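Local coordinates for glutamine synthetase (Helicobacter pylori, PDB 5ZLI), which belongs to the glutamine synthetase family, type I beta, whose chain joins a beta-grasp domain to a larger catalytic domain and assembles here as twelve subunits, at residues 222-227 with 272-277; 243-248 with 375-380; 265-270 with 323-328. One frame throughout, in Å; residues are numbered along the deposited sequence.

Contact 1. Residues 222-227 with 272-277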
loop_
_atom_site.group_PDB
_atom_site.type_symbol
_atom_site.label_atom_id
_atom_site.label_comp_id
_atom_site.label_asym_id
_atom_site.label_seq_id
_atom_site.Cartn_x
_atom_site.Cartn_y
_atom_site.Cartn_z
ATOM N N HIS B 222 18.288 -20.650 -32.835
ATOM C CA HIS B 222 18.594 -19.429 -32.110
ATOM C C HIS B 222 19.782 -18.715 -32.770
ATOM O O HIS B 222 20.654 -19.341 -33.372
ATOM C CB HIS B 222 18.925 -19.773 -30.664
ATOM C CG HIS B 222 18.583 -18.695 -29.688
ATOM N ND1 HIS B 222 17.441 -18.720 -28.918
ATOM C CD2 HIS B 222 19.220 -17.542 -29.377
ATOM C CE1 HIS B 222 17.402 -17.641 -28.155
ATOM N NE2 HIS B 222 18.469 -16.910 -28.417
ATOM N N GLU B 223 19.835 -17.391 -32.649
ATOM C CA GLU B 223 20.998 -16.647 -33.141
ATOM C C GLU B 223 21.873 -16.124 -32.002
ATOM O O GLU B 223 21.610 -16.381 -30.829
ATOM C CB GLU B 223 20.543 -15.509 -34.048
ATOM C CG GLU B 223 20.906 -15.691 -35.519
ATOM C CD GLU B 223 22.422 -15.649 -35.751
ATOM O OE1 GLU B 223 22.948 -16.511 -36.498
ATOM O OE2 GLU B 223 23.085 -14.707 -35.219
ATOM N N VAL B 224 22.885 -15.322 -32.364
ATOM C CA VAL B 224 23.986 -14.987 -31.450
ATOM C C VAL B 224 23.537 -14.025 -30.341
ATOM O O VAL B 224 23.982 -14.134 -29.194
ATOM C CB VAL B 224 25.189 -14.413 -32.226
ATOM C CG1 VAL B 224 26.184 -13.798 -31.265
ATOM C CG2 VAL B 224 25.832 -15.479 -33.073
ATOM N N ALA B 225 22.741 -13.017 -30.676
ATOM C CA ALA B 225 22.241 -12.101 -29.657
ATOM C C ALA B 225 21.143 -12.770 -28.821
ATOM O O ALA B 225 20.629 -13.838 -29.153
ATOM C CB ALA B 225 21.706 -10.827 -30.288
ATOM N N GLN B 226 20.774 -12.108 -27.726
ATOM C CA GLN B 226 20.074 -12.784 -26.637
ATOM C C GLN B 226 18.662 -13.240 -27.023
ATOM O O GLN B 226 18.247 -14.336 -26.638
ATOM C CB GLN B 226 20.061 -11.881 -25.415
ATOM C CG GLN B 226 21.452 -11.489 -25.027
ATOM C CD GLN B 226 21.494 -10.666 -23.790
ATOM O OE1 GLN B 226 21.107 -11.112 -22.720
ATOM N NE2 GLN B 226 21.953 -9.430 -23.930
ATOM N N ALA B 227 17.874 -12.432 -27.728
ATOM C CA ALA B 227 16.518 -12.878 -28.068
ATOM C C ALA B 227 16.365 -13.115 -29.566
ATOM O O ALA B 227 15.269 -13.022 -30.121
ATOM C CB ALA B 227 15.451 -11.898 -27.586
ATOM N N GLY B 272 25.779 -3.384 -27.717
ATOM C CA GLY B 272 26.696 -4.372 -27.193
ATOM C C GLY B 272 26.344 -5.813 -27.474
ATOM O O GLY B 272 26.994 -6.710 -26.916
ATOM N N ASP B 273 25.370 -6.069 -28.347
ATOM C CA ASP B 273 25.108 -7.424 -28.788
ATOM C C ASP B 273 24.896 -7.388 -30.291
ATOM O O ASP B 273 24.820 -6.315 -30.902
ATOM C CB ASP B 273 23.921 -8.059 -28.077
ATOM C CG ASP B 273 24.070 -9.584 -27.955
ATOM O OD1 ASP B 273 25.021 -10.156 -28.555
ATOM O OD2 ASP B 273 23.261 -10.197 -27.221
ATOM N N ASN B 274 24.865 -8.573 -30.891
ATOM C CA ASN B 274 24.842 -8.680 -32.344
ATOM C C ASN B 274 23.627 -7.988 -32.919
ATOM O O ASN B 274 22.543 -8.023 -32.333
ATOM C CB ASN B 274 24.835 -10.143 -32.795
ATOM C CG ASN B 274 26.200 -10.632 -33.178
ATOM O OD1 ASN B 274 27.227 -10.149 -32.690
ATOM N ND2 ASN B 274 26.224 -11.569 -34.093
ATOM N N GLY B 275 23.815 -7.356 -34.077
ATOM C CA GLY B 275 22.691 -6.817 -34.801
ATOM C C GLY B 275 22.021 -7.893 -35.634
ATOM O O GLY B 275 22.488 -9.033 -35.729
ATOM N N SER B 276 20.899 -7.530 -36.241
ATOM C CA SER B 276 20.194 -8.436 -37.126
ATOM C C SER B 276 20.594 -8.122 -38.558
ATOM O O SER B 276 20.661 -6.956 -38.948
ATOM C CB SER B 276 18.692 -8.320 -36.931
ATOM O OG SER B 276 18.362 -8.790 -35.633
ATOM N N GLY B 277 20.908 -9.158 -39.325
ATOM C CA GLY B 277 21.269 -8.919 -40.699
ATOM C C GLY B 277 20.199 -9.427 -41.628
ATOM O O GLY B 277 19.322 -10.194 -41.210
#
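The carboxylate of Asp273 lies against Ala225, and this is the tighter end of the contact. Asp273 CG is 3.5 Å from both Ala225 CA and Ala225 CB, while its OD2 reaches past them to the next peptide. There the bond from Gln226 N to Asp273 OD2 is weak, 3.2 Å long and bent to 124° at the hydrogen. The other oxygen turns back on its own loop: Asn274 N donates to Asp273 OD1 over 2.8 Å, coming from above the carboxylate plane, 36° out of it. Asp273 gets there because its CG lies anti to the backbone N (chi1 -150°), and the bond from Asn274 N, with weak ones to OD2 from Gln226 N and from Gln187 N, probably limits how the carboxylate can turn. Gln226 crosses this group obliquely with its aliphatic part, while its OE1 accepts from Glu167 N.

The looser end is plain van der Waals packing. Val224 offers CB and CG1 to the amide of Asn274, each 3.6 Å from Asn274 ND2, with no hydrogen bond across. All the touching residues are nevertheless buried, so neither end faces solvent. Within 222-227 the turn is drawn in by His222 NE2, which donates in its ring plane to Gln226 O over 3.1 Å.

The contact thus joins the connection between antiparallel strands 217-222 and 228-237 to the loop leading into strand 278-286. Gln228 bridges the two, accepting from Ala225 N and binding Gly275 O and Ser276 OG, and Phe143 of strand 133-145 touches both Ala225 and Ser276.

Contact 2. Residues 243-248 with 375-380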
loop_
_atom_site.group_PDB
_atom_site.type_symbol
_atom_site.label_atom_id
_atom_site.label_comp_id
_atom_site.label_asym_id
_atom_site.label_seq_id
_atom_site.Cartn_x
_atom_site.Cartn_y
_atom_site.Cartn_z
ATOM N N ASP B 243 8.934 -10.909 -52.056
ATOM C CA ASP B 243 7.588 -11.235 -51.609
ATOM C C ASP B 243 7.603 -12.122 -50.380
ATOM O O ASP B 243 6.900 -11.855 -49.404
ATOM C CB ASP B 243 6.812 -11.917 -52.719
ATOM C CG ASP B 243 6.168 -10.951 -53.635
ATOM O OD1 ASP B 243 6.452 -9.741 -53.554
ATOM O OD2 ASP B 243 5.328 -11.400 -54.416
ATOM N N ASN B 244 8.437 -13.159 -50.385
ATOM C CA ASN B 244 8.409 -14.069 -49.254
ATOM C C ASN B 244 8.945 -13.391 -48.017
ATOM O O ASN B 244 8.539 -13.728 -46.905
ATOM C CB ASN B 244 9.246 -15.318 -49.538
ATOM C CG ASN B 244 8.627 -16.215 -50.562
ATOM O OD1 ASN B 244 7.409 -16.239 -50.731
ATOM N ND2 ASN B 244 9.458 -16.964 -51.256
ATOM N N VAL B 245 9.805 -12.394 -48.201
ATOM C CA VAL B 245 10.279 -11.613 -47.072
ATOM C C VAL B 245 9.115 -10.881 -46.415
ATOM O O VAL B 245 8.961 -10.930 -45.191
ATOM C CB VAL B 245 11.397 -10.663 -47.522
ATOM C CG1 VAL B 245 11.682 -9.582 -46.465
ATOM C CG2 VAL B 245 12.658 -11.481 -47.882
ATOM N N GLN B 246 8.253 -10.225 -47.212
ATOM C CA GLN B 246 7.055 -9.597 -46.632
ATOM C C GLN B 246 6.210 -10.601 -45.842
ATOM O O GLN B 246 5.787 -10.315 -44.720
ATOM C CB GLN B 246 6.181 -8.915 -47.701
ATOM C CG GLN B 246 6.768 -7.685 -48.391
ATOM C CD GLN B 246 7.262 -6.587 -47.430
ATOM O OE1 GLN B 246 8.331 -6.720 -46.837
ATOM N NE2 GLN B 246 6.460 -5.536 -47.236
ATOM N N LYS B 247 5.943 -11.781 -46.418
ATOM C CA LYS B 247 5.175 -12.812 -45.709
ATOM C C LYS B 247 5.871 -13.227 -44.410
ATOM O O LYS B 247 5.247 -13.249 -43.344
ATOM C CB LYS B 247 4.963 -14.039 -46.593
ATOM C CG LYS B 247 4.068 -13.895 -47.809
ATOM C CD LYS B 247 3.684 -15.331 -48.276
ATOM C CE LYS B 247 3.115 -15.382 -49.687
ATOM N NZ LYS B 247 2.703 -16.733 -50.095
ATOM N N LEU B 248 7.145 -13.637 -44.505
ATOM C CA LEU B 248 7.952 -14.007 -43.342
ATOM C C LEU B 248 7.910 -12.964 -42.219
ATOM O O LEU B 248 7.696 -13.318 -41.049
ATOM C CB LEU B 248 9.397 -14.262 -43.795
ATOM C CG LEU B 248 10.631 -14.625 -42.937
ATOM C CD1 LEU B 248 11.266 -13.463 -42.175
ATOM C CD2 LEU B 248 10.282 -15.672 -41.957
ATOM N N SER B 375 15.490 -2.536 -44.787
ATOM C CA SER B 375 15.422 -2.246 -46.203
ATOM C C SER B 375 14.086 -2.688 -46.788
ATOM O O SER B 375 13.532 -3.723 -46.409
ATOM C CB SER B 375 16.578 -2.957 -46.899
ATOM O OG SER B 375 16.492 -4.352 -46.643
ATOM N N ASN B 376 13.614 -1.943 -47.775
ATOM C CA ASN B 376 12.522 -2.460 -48.573
ATOM C C ASN B 376 13.080 -3.573 -49.436
ATOM O O ASN B 376 13.924 -3.300 -50.309
ATOM C CB ASN B 376 11.886 -1.376 -49.440
ATOM C CG ASN B 376 10.602 -1.847 -50.150
ATOM O OD1 ASN B 376 10.520 -2.966 -50.688
ATOM N ND2 ASN B 376 9.593 -0.987 -50.143
ATOM N N PRO B 377 12.648 -4.823 -49.230
ATOM C CA PRO B 377 13.197 -5.952 -50.009
ATOM C C PRO B 377 13.097 -5.780 -51.525
ATOM O O PRO B 377 14.004 -6.205 -52.256
ATOM C CB PRO B 377 12.359 -7.143 -49.516
ATOM C CG PRO B 377 11.133 -6.524 -48.920
ATOM C CD PRO B 377 11.589 -5.245 -48.309
ATOM N N TYR B 378 12.027 -5.163 -52.021
ATOM C CA TYR B 378 11.922 -4.933 -53.454
ATOM C C TYR B 378 13.038 -4.015 -53.934
ATOM O O TYR B 378 13.851 -4.388 -54.793
ATOM C CB TYR B 378 10.541 -4.374 -53.778
ATOM C CG TYR B 378 9.460 -5.318 -53.347
ATOM C CD1 TYR B 378 9.210 -6.477 -54.072
ATOM C CD2 TYR B 378 8.684 -5.057 -52.224
ATOM C CE1 TYR B 378 8.227 -7.366 -53.691
ATOM C CE2 TYR B 378 7.693 -5.939 -51.845
ATOM C CZ TYR B 378 7.477 -7.095 -52.590
ATOM O OH TYR B 378 6.516 -7.972 -52.211
ATOM N N LEU B 379 13.128 -2.829 -53.327
ATOM C CA LEU B 379 14.138 -1.854 -53.713
ATOM C C LEU B 379 15.530 -2.422 -53.492
ATOM O O LEU B 379 16.366 -2.386 -54.397
ATOM C CB LEU B 379 13.936 -0.551 -52.917
ATOM C CG LEU B 379 12.575 0.204 -52.966
ATOM C CD1 LEU B 379 12.679 1.554 -52.302
ATOM C CD2 LEU B 379 12.013 0.393 -54.367
ATOM N N ALA B 380 15.760 -3.051 -52.335
ATOM C CA ALA B 380 17.062 -3.655 -52.057
ATOM C C ALA B 380 17.446 -4.662 -53.150
ATOM O O ALA B 380 18.519 -4.555 -53.771
ATOM C CB ALA B 380 17.064 -4.324 -50.678
#
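The first turn of helix 377-393 packs here against the side of helix 238-258, with Pro377 and Tyr378 facing Asp243, Val245 and Gln246. The proline ring is the apolar part: Val245 CG1 lies 4.0 Å from Pro377 CG, the two side chains crossing at a slant. On the same ring, Gln246 OE1 comes to 3.5 Å from Pro377 CG. The Gln246 chain bends at chi2 (-53°), which brings its amide round to the proline, and NE2 donates to Gly36 O.

Tyr378 brings its ring up to helix 238-258. Its OH lies 3.8 Å from Gln246 CG, whose amide plane is turned 69° from the ring. Asp243 OD1 stands at the ring edge, but modelled too close to the hydroxyl for the pair to be trusted; Asp243 OD2 makes salt bridges to Arg115 and Arg83.

Just before the helix, Asn376 OD1 accepts from Tyr378 N over 3.0 Å, and Asn376 ND2 donates to Ile34 O. An asparagine N-cap followed by proline in the first helical position is a classic helix start, and here the capped first turn is the part of helix 377-393 that packs on helix 238-258.

Contact 3. Residues 265-270 with 323-328; sequences FMPKPL and NASTNS
Asn327 meets the backbone of Lys268 through its amide, and its side chain can be followed atom by atom. From CB, CG runs anti to the backbone N (chi1 -166°), which aims the amide at the loop 265-270. CG itself passes the methyl of Met266, with Met266 CE 3.7 Å from Asn327 CG and the two side chains nearly at right angles. Asn327 OD1 then takes the shorter of the two bonds across the contact: Lys268 N donates to it over 2.9 Å, almost straight at 166° and tilted 32° from the carbonyl plane. Pro267 CD also rests 3.3 Å from Asn327 OD1. At the tip, Asn327 ND2 gives a long, weak bond to Lys268 O (3.5 Å), its stronger partner being Glu474 of a neighbouring subunit. The amide thus addresses both the N-H and, weakly, the C=O of Lys268.

Beside it, Pro267 CG lies 3.6 Å from Ser328 OG, a hydroxyl that is hydrogen-bonded to Asp372. The contact sets segment 323-328, which follows helix 315-322 and leads into helix 326-331, against the loop running from strand 262-264 to strand 278-286, with a neighbouring subunit packed on Met266 and Asn327.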
loop_
_atom_site.group_PDB
_atom_site.type_symbol
_atom_site.label_atom_id
_atom_site.label_comp_id
_atom_site.label_asym_id
_atom_site.label_seq_id
_atom_site.Cartn_x
_atom_site.Cartn_y
_atom_site.Cartn_z
ATOM N N PHE B 265 12.388 -6.898 -36.776
ATOM C CA PHE B 265 13.545 -7.179 -37.606
ATOM C C PHE B 265 14.528 -6.006 -37.671
ATOM O O PHE B 265 15.440 -6.040 -38.511
ATOM C CB PHE B 265 13.120 -7.571 -38.999
ATOM C CG PHE B 265 12.375 -8.872 -39.081
ATOM C CD1 PHE B 265 11.064 -8.963 -38.669
ATOM C CD2 PHE B 265 12.946 -9.974 -39.675
ATOM C CE1 PHE B 265 10.377 -10.124 -38.811
ATOM C CE2 PHE B 265 12.255 -11.132 -39.815
ATOM C CZ PHE B 265 10.983 -11.217 -39.391
ATOM N N MET B 266 14.422 -5.021 -36.743
ATOM C CA MET B 266 15.271 -3.824 -36.794
ATOM C C MET B 266 16.749 -4.167 -36.584
ATOM O O MET B 266 17.084 -5.025 -35.764
ATOM C CB MET B 266 14.815 -2.778 -35.756
ATOM C CG MET B 266 15.154 -3.039 -34.287
ATOM S SD MET B 266 14.487 -1.803 -33.122
ATOM C CE MET B 266 15.473 -0.406 -33.538
ATOM N N PRO B 267 17.656 -3.474 -37.277
ATOM C CA PRO B 267 19.074 -3.909 -37.300
ATOM C C PRO B 267 19.775 -4.004 -35.943
ATOM O O PRO B 267 20.509 -4.964 -35.737
ATOM C CB PRO B 267 19.726 -2.873 -38.229
ATOM C CG PRO B 267 18.617 -2.333 -39.035
ATOM C CD PRO B 267 17.407 -2.363 -38.195
ATOM N N LYS B 268 19.658 -3.013 -35.045
ATOM C CA LYS B 268 20.407 -3.010 -33.780
ATOM C C LYS B 268 19.557 -2.521 -32.600
ATOM O O LYS B 268 19.612 -1.349 -32.213
ATOM C CB LYS B 268 21.670 -2.162 -33.936
ATOM C CG LYS B 268 22.684 -2.238 -32.805
ATOM C CD LYS B 268 23.535 -3.489 -32.913
ATOM C CE LYS B 268 24.882 -3.284 -32.306
ATOM N NZ LYS B 268 25.564 -4.573 -32.328
ATOM N N PRO B 269 18.754 -3.416 -31.981
ATOM C CA PRO B 269 17.994 -3.016 -30.779
ATOM C C PRO B 269 18.787 -3.020 -29.486
ATOM O O PRO B 269 18.450 -2.291 -28.553
ATOM C CB PRO B 269 16.876 -4.058 -30.702
ATOM C CG PRO B 269 17.439 -5.261 -31.365
ATOM C CD PRO B 269 18.318 -4.738 -32.488
ATOM N N LEU B 270 19.826 -3.831 -29.390
ATOM C CA LEU B 270 20.587 -3.953 -28.158
ATOM C C LEU B 270 21.981 -3.424 -28.413
ATOM O O LEU B 270 22.673 -3.916 -29.310
ATOM C CB LEU B 270 20.673 -5.404 -27.688
ATOM C CG LEU B 270 19.363 -6.160 -27.514
ATOM C CD1 LEU B 270 19.647 -7.620 -27.231
ATOM C CD2 LEU B 270 18.592 -5.552 -26.396
ATOM N N ASN B 323 20.473 -0.586 -46.520
ATOM C CA ASN B 323 20.672 -0.158 -45.124
ATOM C C ASN B 323 19.996 1.206 -44.989
ATOM O O ASN B 323 20.660 2.244 -44.872
ATOM C CB ASN B 323 22.153 -0.117 -44.793
ATOM C CG ASN B 323 22.792 -1.460 -44.994
ATOM O OD1 ASN B 323 23.094 -1.853 -46.127
ATOM N ND2 ASN B 323 22.978 -2.199 -43.900
ATOM N N ALA B 324 18.653 1.171 -44.956
ATOM C CA ALA B 324 17.823 2.321 -45.279
ATOM C C ALA B 324 17.300 3.044 -44.041
ATOM O O ALA B 324 16.411 3.901 -44.160
ATOM C CB ALA B 324 16.675 1.883 -46.190
ATOM N N SER B 325 17.820 2.712 -42.862
ATOM C CA SER B 325 17.511 3.434 -41.637
ATOM C C SER B 325 18.813 3.813 -40.971
ATOM O O SER B 325 19.848 3.181 -41.171
ATOM C CB SER B 325 16.701 2.605 -40.657
ATOM O OG SER B 325 17.447 1.483 -40.268
ATOM N N THR B 326 18.755 4.852 -40.165
ATOM C CA THR B 326 19.922 5.155 -39.367
ATOM C C THR B 326 20.243 4.026 -38.393
ATOM O O THR B 326 21.399 3.852 -37.977
ATOM C CB THR B 326 19.679 6.469 -38.689
ATOM O OG1 THR B 326 18.348 6.423 -38.162
ATOM C CG2 THR B 326 19.809 7.553 -39.719
ATOM N N ASN B 327 19.237 3.259 -38.006
ATOM C CA ASN B 327 19.515 2.155 -37.114
ATOM C C ASN B 327 20.396 1.115 -37.798
ATOM O O ASN B 327 21.124 0.368 -37.131
ATOM C CB ASN B 327 18.221 1.522 -36.654
ATOM C CG ASN B 327 18.441 0.642 -35.508
ATOM O OD1 ASN B 327 18.248 -0.574 -35.572
ATOM N ND2 ASN B 327 18.862 1.247 -34.410
ATOM N N SER B 328 20.343 1.042 -39.121
ATOM C CA SER B 328 21.248 0.151 -39.836
ATOM C C SER B 328 22.695 0.409 -39.472
ATOM O O SER B 328 23.478 -0.526 -39.293
ATOM C CB SER B 328 21.052 0.307 -41.327
ATOM O OG SER B 328 19.728 -0.040 -41.633
#

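How the contacts relate
Going along the chain, 222-227 comes first, followed by 243-248 and then 265-270. Segment 272-277 then closes the loop of contact 1, so contact 1 crosses both of the others. Segment 323-328 closes contact 3, and 375-380 closes contact 2, the longest of the loops, with contact 3 nested inside it. Contacts 1 and 3 share the connection from strand 262-264 to strand 278-286 and touch there. Contacts 2 and 3 meet where Leu248 packs on Phe265; contacts 1 and 2 stay about 8 Å apart at their nearest atoms. Contact 1 joins two loops between strands, contact 3 joins one of these to the region of helix 326-331, and contact 2 joins helices 238-258 and 377-393.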